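Local atomic coordinates of capsular polysaccharide export system protein KpsC (Thermosulfurimonas dismutans, PDB entry 6MGB), a protein that probably transfers Kdo in beta-2,4 linkage, as a GT-B glycosyltransferase, while building the glycolipid anchor of bacterial capsules, and binds cytidine monophosphate. Residues 41-46 / 63-68; 240-245 / 256-261; 271-276 / 287-292. All coordinates share one frame; numbering follows the deposited sequence. Where two conformers were deposited one is given.

Interaction 1 (41-46 / 63-68); sequences EGLSAV and REWRLP
Leu-67 carries the apolar side of this contact, its CD1 methyl lying 3.8 Å from Leu-43 CB and 4.1 Å from Val-46 CG2. Its other methyl, CD2, rests against the carbonyl oxygen of Leu-43. Trp-65 extends the patch with the benzo half of its indole: CZ3 is 3.9 Å from Leu-43 CD1, and CE3 lies near Val-46 CG2. With Val-46 CG1 anti to the backbone N (chi1 -179°), CG2 is the branch left to meet both Leu-67 and Trp-65. At the far end Ala-45 CB packs 3.4 Å from Pro-68 O, and Pro-68 CD sits on the carbonyl oxygen of Ser-44.

The polar share is a single backbone hydrogen bond, Val-46 N to Pro-68 O at 3.0 Å, with a nearly straight N-H...O angle of 173°. Elsewhere, Ser-44 OG turns to Met-9 O.

Strand 45-49, helix 53-65 and strand 69-74 form a beta-alpha-beta unit, and the helix ends in a Schellman motif with Arg-66 at positive phi. The chemistry implies that the return from helix to sheet is fixed mainly by aliphatic and indole surface, while one backbone bond marks where parallel pairing with the returning chain begins.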
loop_
_atom_site.group_PDB
_atom_site.type_symbol
_atom_site.label_atom_id
_atom_site.label_comp_id
_atom_site.label_asym_id
_atom_site.label_seq_id
_atom_site.Cartn_x
_atom_site.Cartn_y
_atom_site.Cartn_z
ATOM N N GLU A 41 -3.809 -7.356 31.974
ATOM C CA GLU A 41 -3.931 -6.275 32.940
ATOM C C GLU A 41 -2.926 -5.170 32.644
ATOM O O GLU A 41 -1.735 -5.427 32.455
ATOM C CB GLU A 41 -3.723 -6.816 34.355
ATOM C CG GLU A 41 -3.893 -5.775 35.448
ATOM C CD GLU A 41 -3.604 -6.329 36.828
ATOM O OE1 GLU A 41 -2.441 -6.702 37.089
ATOM O OE2 GLU A 41 -4.542 -6.402 37.648
ATOM N N GLY A 42 -3.421 -3.935 32.599
ATOM C CA GLY A 42 -2.586 -2.775 32.383
ATOM C C GLY A 42 -2.310 -2.429 30.936
ATOM O O GLY A 42 -1.650 -1.416 30.679
ATOM N N LEU A 43 -2.791 -3.228 29.987
ATOM C CA LEU A 43 -2.546 -2.988 28.572
ATOM C C LEU A 43 -3.740 -2.297 27.928
ATOM O O LEU A 43 -4.891 -2.512 28.316
ATOM C CB LEU A 43 -2.268 -4.296 27.832
ATOM C CG LEU A 43 -1.065 -5.117 28.289
ATOM C CD1 LEU A 43 -0.978 -6.392 27.469
ATOM C CD2 LEU A 43 0.223 -4.321 28.174
ATOM N N SER A 44 -3.453 -1.465 26.928
ATOM C CA SER A 44 -4.496 -0.831 26.136
ATOM C C SER A 44 -4.693 -1.486 24.776
ATOM O O SER A 44 -5.653 -1.140 24.077
ATOM C CB SER A 44 -4.188 0.658 25.938
ATOM O OG SER A 44 -2.977 0.849 25.230
ATOM N N ALA A 45 -3.825 -2.418 24.388
ATOM C CA ALA A 45 -3.947 -3.108 23.110
ATOM C C ALA A 45 -2.746 -4.032 22.945
ATOM O O ALA A 45 -1.808 -4.026 23.749
ATOM C CB ALA A 45 -4.022 -2.146 21.918
ATOM N N VAL A 46 -2.807 -4.839 21.893
ATOM C CA VAL A 46 -1.688 -5.645 21.419
ATOM C C VAL A 46 -1.513 -5.340 19.937
ATOM O O VAL A 46 -2.485 -5.044 19.234
ATOM C CB VAL A 46 -1.926 -7.155 21.647
ATOM C CG1 VAL A 46 -0.733 -7.972 21.171
ATOM C CG2 VAL A 46 -2.219 -7.443 23.110
ATOM N N ARG A 63 -7.390 -11.732 20.877
ATOM C CA ARG A 63 -8.604 -12.534 20.960
ATOM C C ARG A 63 -8.800 -13.081 22.370
ATOM O O ARG A 63 -9.846 -12.868 22.993
ATOM C CB ARG A 63 -8.528 -13.673 19.939
ATOM C CG ARG A 63 -9.735 -13.806 19.035
ATOM C CD ARG A 63 -9.345 -14.412 17.689
ATOM N NE ARG A 63 -8.442 -15.557 17.823
ATOM C CZ ARG A 63 -7.276 -15.700 17.190
ATOM N NH1 ARG A 63 -6.833 -14.778 16.343
ATOM N NH2 ARG A 63 -6.545 -16.787 17.398
ATOM N N GLU A 64 -7.795 -13.791 22.889
ATOM C CA GLU A 64 -7.858 -14.328 24.245
ATOM C C GLU A 64 -8.258 -13.257 25.247
ATOM O O GLU A 64 -9.227 -13.409 25.999
ATOM C CB GLU A 64 -6.499 -14.907 24.638
ATOM C CG GLU A 64 -6.324 -16.375 24.362
ATOM C CD GLU A 64 -5.077 -16.929 25.023
ATOM O OE1 GLU A 64 -4.998 -16.888 26.270
ATOM O OE2 GLU A 64 -4.169 -17.390 24.299
ATOM N N TRP A 65 -7.507 -12.164 25.268
ATOM C CA TRP A 65 -7.592 -11.162 26.316
ATOM C C TRP A 65 -8.690 -10.136 26.085
ATOM O O TRP A 65 -8.890 -9.269 26.944
ATOM C CB TRP A 65 -6.249 -10.448 26.432
ATOM C CG TRP A 65 -5.118 -11.350 26.860
ATOM C CD1 TRP A 65 -5.222 -12.602 27.398
ATOM C CD2 TRP A 65 -3.715 -11.069 26.770
ATOM N NE1 TRP A 65 -3.972 -13.113 27.650
ATOM C CE2 TRP A 65 -3.030 -12.193 27.275
ATOM C CE3 TRP A 65 -2.972 -9.974 26.314
ATOM C CZ2 TRP A 65 -1.639 -12.255 27.336
ATOM C CZ3 TRP A 65 -1.590 -10.038 26.378
ATOM C CH2 TRP A 65 -0.939 -11.170 26.884
ATOM N N ARG A 66 -9.400 -10.208 24.964
ATOM C CA ARG A 66 -10.405 -9.211 24.617
ATOM C C ARG A 66 -9.799 -7.811 24.636
ATOM O O ARG A 66 -10.329 -6.880 25.245
ATOM C CB ARG A 66 -11.612 -9.303 25.552
ATOM C CG ARG A 66 -12.417 -10.580 25.381
ATOM C CD ARG A 66 -13.771 -10.476 26.060
ATOM N NE ARG A 66 -14.555 -9.360 25.538
ATOM C CZ ARG A 66 -15.324 -9.417 24.453
ATOM N NH1 ARG A 66 -15.429 -10.543 23.757
ATOM N NH2 ARG A 66 -15.993 -8.341 24.061
ATOM N N LEU A 67 -8.656 -7.677 23.965
ATOM C CA LEU A 67 -8.012 -6.394 23.748
ATOM C C LEU A 67 -8.007 -6.057 22.261
ATOM O O LEU A 67 -8.002 -6.958 21.416
ATOM C CB LEU A 67 -6.566 -6.390 24.257
ATOM C CG LEU A 67 -6.349 -6.327 25.769
ATOM C CD1 LEU A 67 -4.871 -6.498 26.093
ATOM C CD2 LEU A 67 -6.870 -5.017 26.339
ATOM N N PRO A 68 -8.006 -4.775 21.904
ATOM C CA PRO A 68 -7.885 -4.418 20.486
ATOM C C PRO A 68 -6.564 -4.910 19.917
ATOM O O PRO A 68 -5.535 -4.902 20.596
ATOM C CB PRO A 68 -7.962 -2.887 20.495
ATOM C CG PRO A 68 -8.593 -2.535 21.801
ATOM C CD PRO A 68 -8.148 -3.585 22.759
#

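Interaction 2 (240-245 / 256-261); sequences DRIYTV and LGKEVI
Arg-241 and Glu-259 run side by side, and two guanidinium nitrogens converge on one carboxylate oxygen. NE of Arg-241 donates to Glu-259 OE1 at 2.8 Å, and NH2 adds a longer, more bent bond to the same atom at 3.2 Å. OE1 lies in the guanidinium plane, yet both nitrogens reach it from one face of the carboxylate, the two planes being 53° apart. The Arg-241 chain leaves with CG anti to the backbone N and bends at chi3 (-75°), which turns NE toward the extended Glu-259. Glu-259 OE2 pairs with Arg-275, a poorly ordered side chain, so the carboxylate is likely to stay charged.

On the same face of the sheet, Ile-261 CD1 lies over the Tyr-243 ring, a CH-pi contact 3.9 Å from the centroid and offset toward the rim. An extended chi2 (175°) carries that methyl to within 3.5 Å of Tyr-243 CZ, whose hydroxyl bonds with Asn-192, and it also touches Arg-241 CD. Between the two segments, fewer contacts lie on the face of Ile-242 and Val-260. Ile-242 CG1 meets Lys-258 CB at 4.1 Å, and Thr-244 CG2 meets Val-260 CG1 at 4.0 Å.

Between the two layers of side chains runs a parallel ladder, pairing Arg-241, Ile-242 and Tyr-243 with Glu-259, Val-260 and Ile-261. Ile-242 N donates to Glu-259 O at 2.8 Å and Ile-242 O accepts from Ile-261 N, bonding on either side of Val-260.

Helix 248-255 makes the beta-alpha-beta crossover, and just before it the CMP-binding Ser-247 donates its N-H to Thr-244 OG1. Strand 158-162 flanks strand 241-244, strand 275-276 borders 259-262, and helix 180-191 packs on Tyr-243.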
loop_
_atom_site.group_PDB
_atom_site.type_symbol
_atom_site.label_atom_id
_atom_site.label_comp_id
_atom_site.label_asym_id
_atom_site.label_seq_id
_atom_site.Cartn_x
_atom_site.Cartn_y
_atom_site.Cartn_z
ATOM N N ASP A 240 -1.828 3.928 -20.814
ATOM C CA ASP A 240 -3.192 4.317 -20.476
ATOM C C ASP A 240 -3.929 3.256 -19.676
ATOM O O ASP A 240 -4.830 3.596 -18.901
ATOM C CB ASP A 240 -3.992 4.614 -21.748
ATOM C CG ASP A 240 -3.431 5.783 -22.532
ATOM O OD1 ASP A 240 -2.884 6.713 -21.905
ATOM O OD2 ASP A 240 -3.538 5.771 -23.775
ATOM N N ARG A 241 -3.562 1.985 -19.840
ATOM C CA ARG A 241 -4.280 0.865 -19.249
ATOM C C ARG A 241 -3.312 0.012 -18.446
ATOM O O ARG A 241 -2.283 -0.427 -18.973
ATOM C CB ARG A 241 -4.958 0.034 -20.343
ATOM C CG ARG A 241 -5.647 -1.222 -19.854
ATOM C CD ARG A 241 -6.419 -1.882 -20.983
ATOM N NE ARG A 241 -7.649 -1.164 -21.305
ATOM C CZ ARG A 241 -8.446 -1.459 -22.327
ATOM N NH1 ARG A 241 -8.144 -2.460 -23.143
ATOM N NH2 ARG A 241 -9.547 -0.751 -22.537
ATOM N N ILE A 242 -3.645 -0.230 -17.178
ATOM C CA ILE A 242 -2.788 -0.963 -16.254
ATOM C C ILE A 242 -3.534 -2.195 -15.764
ATOM O O ILE A 242 -4.741 -2.139 -15.504
ATOM C CB ILE A 242 -2.362 -0.083 -15.058
ATOM C CG1 ILE A 242 -1.854 1.280 -15.535
ATOM C CG2 ILE A 242 -1.297 -0.785 -14.230
ATOM C CD1 ILE A 242 -0.687 1.219 -16.500
ATOM N N TYR A 243 -2.809 -3.304 -15.633
ATOM C CA TYR A 243 -3.344 -4.552 -15.100
ATOM C C TYR A 243 -2.643 -4.883 -13.790
ATOM O O TYR A 243 -1.410 -4.866 -13.723
ATOM C CB TYR A 243 -3.154 -5.703 -16.090
ATOM C CG TYR A 243 -4.052 -5.648 -17.306
ATOM C CD1 TYR A 243 -3.766 -4.802 -18.368
ATOM C CD2 TYR A 243 -5.175 -6.461 -17.400
ATOM C CE1 TYR A 243 -4.582 -4.754 -19.483
ATOM C CE2 TYR A 243 -5.994 -6.421 -18.510
ATOM C CZ TYR A 243 -5.693 -5.568 -19.548
ATOM O OH TYR A 243 -6.510 -5.528 -20.653
ATOM N N THR A 244 -3.427 -5.191 -12.755
ATOM C CA THR A 244 -2.873 -5.504 -11.445
ATOM C C THR A 244 -3.795 -6.470 -10.716
ATOM O O THR A 244 -5.007 -6.499 -10.955
ATOM C CB THR A 244 -2.673 -4.237 -10.596
ATOM O OG1 THR A 244 -1.912 -4.554 -9.424
ATOM C CG2 THR A 244 -4.015 -3.634 -10.181
ATOM N N VAL A 245 -3.206 -7.264 -9.823
ATOM C CA VAL A 245 -3.971 -8.126 -8.928
ATOM C C VAL A 245 -4.331 -7.319 -7.689
ATOM O O VAL A 245 -5.510 -7.049 -7.433
ATOM C CB VAL A 245 -3.189 -9.402 -8.554
ATOM C CG1 VAL A 245 -3.954 -10.212 -7.508
ATOM C CG2 VAL A 245 -2.925 -10.254 -9.790
ATOM N N LEU A 256 -2.800 8.875 -11.147
ATOM C CA LEU A 256 -2.426 9.542 -12.385
ATOM C C LEU A 256 -3.527 9.481 -13.439
ATOM O O LEU A 256 -3.291 9.870 -14.587
ATOM C CB LEU A 256 -1.137 8.930 -12.944
ATOM C CG LEU A 256 0.095 8.998 -12.035
ATOM C CD1 LEU A 256 1.247 8.216 -12.642
ATOM C CD2 LEU A 256 0.509 10.439 -11.779
ATOM N N GLY A 257 -4.717 9.004 -13.077
ATOM C CA GLY A 257 -5.833 8.981 -14.004
ATOM C C GLY A 257 -5.821 7.849 -15.004
ATOM O O GLY A 257 -6.523 7.927 -16.016
ATOM N N LYS A 258 -5.048 6.797 -14.758
ATOM C CA LYS A 258 -4.997 5.671 -15.676
ATOM C C LYS A 258 -6.196 4.749 -15.466
ATOM O O LYS A 258 -6.854 4.765 -14.422
ATOM C CB LYS A 258 -3.699 4.885 -15.484
ATOM C CG LYS A 258 -2.442 5.742 -15.541
ATOM C CD LYS A 258 -2.328 6.480 -16.867
ATOM C CE LYS A 258 -1.078 7.340 -16.927
ATOM N NZ LYS A 258 -0.981 8.086 -18.212
ATOM N N GLU A 259 -6.481 3.944 -16.487
ATOM C CA GLU A 259 -7.477 2.887 -16.371
ATOM C C GLU A 259 -6.835 1.687 -15.688
ATOM O O GLU A 259 -5.871 1.115 -16.207
ATOM C CB GLU A 259 -8.018 2.501 -17.745
ATOM C CG GLU A 259 -9.063 1.395 -17.712
ATOM C CD GLU A 259 -9.573 1.038 -19.093
ATOM O OE1 GLU A 259 -8.765 1.045 -20.046
ATOM O OE2 GLU A 259 -10.781 0.757 -19.230
ATOM N N VAL A 260 -7.364 1.306 -14.528
ATOM C CA VAL A 260 -6.775 0.263 -13.697
ATOM C C VAL A 260 -7.730 -0.921 -13.672
ATOM O O VAL A 260 -8.872 -0.801 -13.212
ATOM C CB VAL A 260 -6.476 0.772 -12.280
ATOM C CG1 VAL A 260 -5.939 -0.349 -11.403
ATOM C CG2 VAL A 260 -5.473 1.917 -12.340
ATOM N N ILE A 261 -7.257 -2.062 -14.163
ATOM C CA ILE A 261 -8.044 -3.287 -14.218
ATOM C C ILE A 261 -7.541 -4.192 -13.100
ATOM O O ILE A 261 -6.406 -4.679 -13.143
ATOM C CB ILE A 261 -7.937 -3.962 -15.592
ATOM C CG1 ILE A 261 -8.263 -2.945 -16.693
ATOM C CG2 ILE A 261 -8.874 -5.161 -15.669
ATOM C CD1 ILE A 261 -8.076 -3.456 -18.103
#

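Interaction 3 (271-276 / 287-292); sequences WGLTRD and RTLLEL
Leu-273 presses its branched end against the start of helix 289-299, and here the packing is tight. Its CG is 3.3 Å from Arg-287 O, CD1 is 3.6 Å from Leu-289 N, and CD1 also meets Leu-292 CD2 at 3.8 Å. With CG anti to the carbonyl carbon (chi1 -62°), CG and both methyls come to lie over the Arg-287 carbonyl and the first turn of the helix. Replacing Leu-273 with an alanine would probably open a gap beside Leu-292 CD2 and over the Arg-287 carbonyl, removing part of the apolar cover of that turn. Beside this patch, Arg-287 N donates to Trp-271 O at 3.1 Å, in the carbonyl plane, tying the two backbones together where their CA atoms are closest.

Trp-271 is buried too: its CB lies 4.3 Å from Arg-287 CB, and Arg-287 CG sits obliquely beside the indole. Its approach to Leu-292 is longer, CD1 to CD1 4.4 Å. The buried Arg-287 bridges Glu-291 OE1 and Glu-118 through NH1.

The solvent side is at Thr-288, whose CB points away from the 271-276 segment. It caps its own helix: Glu-291 N donates to Thr-288 OG1, and Thr-288 N returns a bond to Glu-291 OE1 at 3.2 Å, a capping box.

Trp-271 NE1 donates to Phe-267 O, and helix 107-114 packs on the indole and Leu-292, its Leu-112 carbonyl accepting from Arg-287 NE. Helix 248-255 brings Leu-254 against Leu-273 and Leu-289, and helix 120-135 touches Leu-289 and Leu-290. The 271-276 segment runs on into strand 275-276, an edge strand of the parallel sheet.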
loop_
_atom_site.group_PDB
_atom_site.type_symbol
_atom_site.label_atom_id
_atom_site.label_comp_id
_atom_site.label_asym_id
_atom_site.label_seq_id
_atom_site.Cartn_x
_atom_site.Cartn_y
_atom_site.Cartn_z
ATOM N N TRP A 271 -14.791 0.630 -5.271
ATOM C CA TRP A 271 -15.370 1.930 -4.958
ATOM C C TRP A 271 -15.896 2.647 -6.195
ATOM O O TRP A 271 -16.324 3.803 -6.096
ATOM C CB TRP A 271 -14.337 2.802 -4.242
ATOM C CG TRP A 271 -13.786 2.158 -3.009
ATOM C CD1 TRP A 271 -12.538 1.634 -2.847
ATOM C CD2 TRP A 271 -14.471 1.957 -1.768
ATOM N NE1 TRP A 271 -12.401 1.123 -1.579
ATOM C CE2 TRP A 271 -13.575 1.306 -0.897
ATOM C CE3 TRP A 271 -15.756 2.263 -1.308
ATOM C CZ2 TRP A 271 -13.921 0.960 0.406
ATOM C CZ3 TRP A 271 -16.096 1.921 -0.014
ATOM C CH2 TRP A 271 -15.184 1.274 0.829
ATOM N N GLY A 272 -15.880 1.987 -7.354
ATOM C CA GLY A 272 -16.371 2.567 -8.586
ATOM C C GLY A 272 -15.314 3.204 -9.462
ATOM O O GLY A 272 -15.661 3.768 -10.506
ATOM N N LEU A 273 -14.040 3.127 -9.079
ATOM C CA LEU A 273 -12.959 3.751 -9.830
ATOM C C LEU A 273 -12.140 2.757 -10.642
ATOM O O LEU A 273 -11.285 3.181 -11.428
ATOM C CB LEU A 273 -12.028 4.506 -8.873
ATOM C CG LEU A 273 -12.673 5.652 -8.091
ATOM C CD1 LEU A 273 -11.714 6.193 -7.044
ATOM C CD2 LEU A 273 -13.115 6.763 -9.032
ATOM N N THR A 274 -12.383 1.460 -10.479
ATOM C CA THR A 274 -11.588 0.423 -11.115
ATOM C C THR A 274 -12.498 -0.549 -11.848
ATOM O O THR A 274 -13.699 -0.634 -11.583
ATOM C CB THR A 274 -10.750 -0.342 -10.084
ATOM O OG1 THR A 274 -11.590 -0.738 -8.993
ATOM C CG2 THR A 274 -9.613 0.523 -9.561
ATOM N N ARG A 275 -11.906 -1.292 -12.777
ATOM C CA ARG A 275 -12.590 -2.398 -13.435
ATOM C C ARG A 275 -12.278 -3.657 -12.639
ATOM O O ARG A 275 -11.150 -4.160 -12.674
ATOM C CB ARG A 275 -12.146 -2.515 -14.889
ATOM C CG ARG A 275 -11.903 -1.165 -15.538
ATOM C CD ARG A 275 -11.981 -1.228 -17.047
ATOM N NE ARG A 275 -13.308 -1.619 -17.513
ATOM C CZ ARG A 275 -13.713 -1.532 -18.775
ATOM N NH1 ARG A 275 -12.895 -1.064 -19.708
ATOM N NH2 ARG A 275 -14.938 -1.914 -19.106
ATOM N N ASP A 276 -13.272 -4.160 -11.914
ATOM C CA ASP A 276 -13.061 -5.175 -10.891
ATOM C C ASP A 276 -13.499 -6.543 -11.396
ATOM O O ASP A 276 -14.622 -6.701 -11.891
ATOM C CB ASP A 276 -13.831 -4.825 -9.616
ATOM C CG ASP A 276 -13.315 -3.566 -8.950
ATOM O OD1 ASP A 276 -12.120 -3.250 -9.121
ATOM O OD2 ASP A 276 -14.106 -2.893 -8.254
ATOM N N ARG A 287 -16.916 6.396 -4.445
ATOM C CA ARG A 287 -15.973 7.437 -4.066
ATOM C C ARG A 287 -15.246 7.966 -5.293
ATOM O O ARG A 287 -14.964 7.227 -6.241
ATOM C CB ARG A 287 -14.945 6.919 -3.049
ATOM C CG ARG A 287 -15.509 6.666 -1.663
ATOM C CD ARG A 287 -15.976 7.957 -1.015
ATOM N NE ARG A 287 -16.335 7.778 0.389
ATOM C CZ ARG A 287 -16.704 8.770 1.195
ATOM N NH1 ARG A 287 -16.763 10.015 0.742
ATOM N NH2 ARG A 287 -17.013 8.516 2.458
ATOM N N THR A 288 -14.954 9.263 -5.263
ATOM C CA THR A 288 -14.089 9.871 -6.259
ATOM C C THR A 288 -12.631 9.564 -5.938
ATOM O O THR A 288 -12.281 9.171 -4.821
ATOM C CB THR A 288 -14.284 11.387 -6.304
ATOM O OG1 THR A 288 -13.804 11.966 -5.083
ATOM C CG2 THR A 288 -15.754 11.746 -6.493
ATOM N N LEU A 289 -11.770 9.755 -6.939
ATOM C CA LEU A 289 -10.342 9.554 -6.725
ATOM C C LEU A 289 -9.835 10.461 -5.612
ATOM O O LEU A 289 -9.097 10.021 -4.722
ATOM C CB LEU A 289 -9.578 9.807 -8.026
ATOM C CG LEU A 289 -8.069 9.510 -8.058
ATOM C CD1 LEU A 289 -7.236 10.631 -7.436
ATOM C CD2 LEU A 289 -7.745 8.179 -7.388
ATOM N N LEU A 290 -10.229 11.735 -5.642
ATOM C CA LEU A 290 -9.777 12.664 -4.612
ATOM C C LEU A 290 -10.226 12.211 -3.228
ATOM O O LEU A 290 -9.456 12.281 -2.265
ATOM C CB LEU A 290 -10.293 14.070 -4.914
ATOM C CG LEU A 290 -9.716 15.187 -4.042
ATOM C CD1 LEU A 290 -8.222 15.343 -4.282
ATOM C CD2 LEU A 290 -10.437 16.498 -4.306
ATOM N N GLU A 291 -11.465 11.730 -3.111
ATOM C CA GLU A 291 -11.953 11.264 -1.817
ATOM C C GLU A 291 -11.193 10.027 -1.359
ATOM O O GLU A 291 -10.793 9.933 -0.194
ATOM C CB GLU A 291 -13.452 10.974 -1.892
ATOM C CG GLU A 291 -14.322 12.218 -1.987
ATOM C CD GLU A 291 -15.787 11.891 -2.209
ATOM O OE1 GLU A 291 -16.087 10.768 -2.668
ATOM O OE2 GLU A 291 -16.638 12.758 -1.925
ATOM N N LEU A 292 -10.985 9.070 -2.264
ATOM C CA LEU A 292 -10.221 7.874 -1.927
ATOM C C LEU A 292 -8.806 8.241 -1.496
ATOM O O LEU A 292 -8.296 7.732 -0.492
ATOM C CB LEU A 292 -10.197 6.930 -3.129
ATOM C CG LEU A 292 -9.390 5.638 -3.010
ATOM C CD1 LEU A 292 -9.748 4.871 -1.752
ATOM C CD2 LEU A 292 -9.632 4.782 -4.240
#

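Interactions 2 and 3 are neighbours, with centres about 12 Å apart, and they share a parallel sheet: a probable hydrogen bond from Arg-275 N to Val-260 O, 3.1 Å, joins strand 259-262 to edge strand 275-276. Interaction 1 belongs to the other, mixed sheet. All three are partly buried, but interaction 1 is the most peripheral, its centre about 27 Å from the centre of the chain against about 16 and 15 Å for interactions 2 and 3. Interactions 1 and 2 each close a beta-alpha-beta unit, but only 240-245 / 256-261 is a full strand ladder, with charged pairing beside it. Contacts 1 and 3 are mostly apolar, each with one backbone bond across, and interaction 3 joins a loop to a capped helix start.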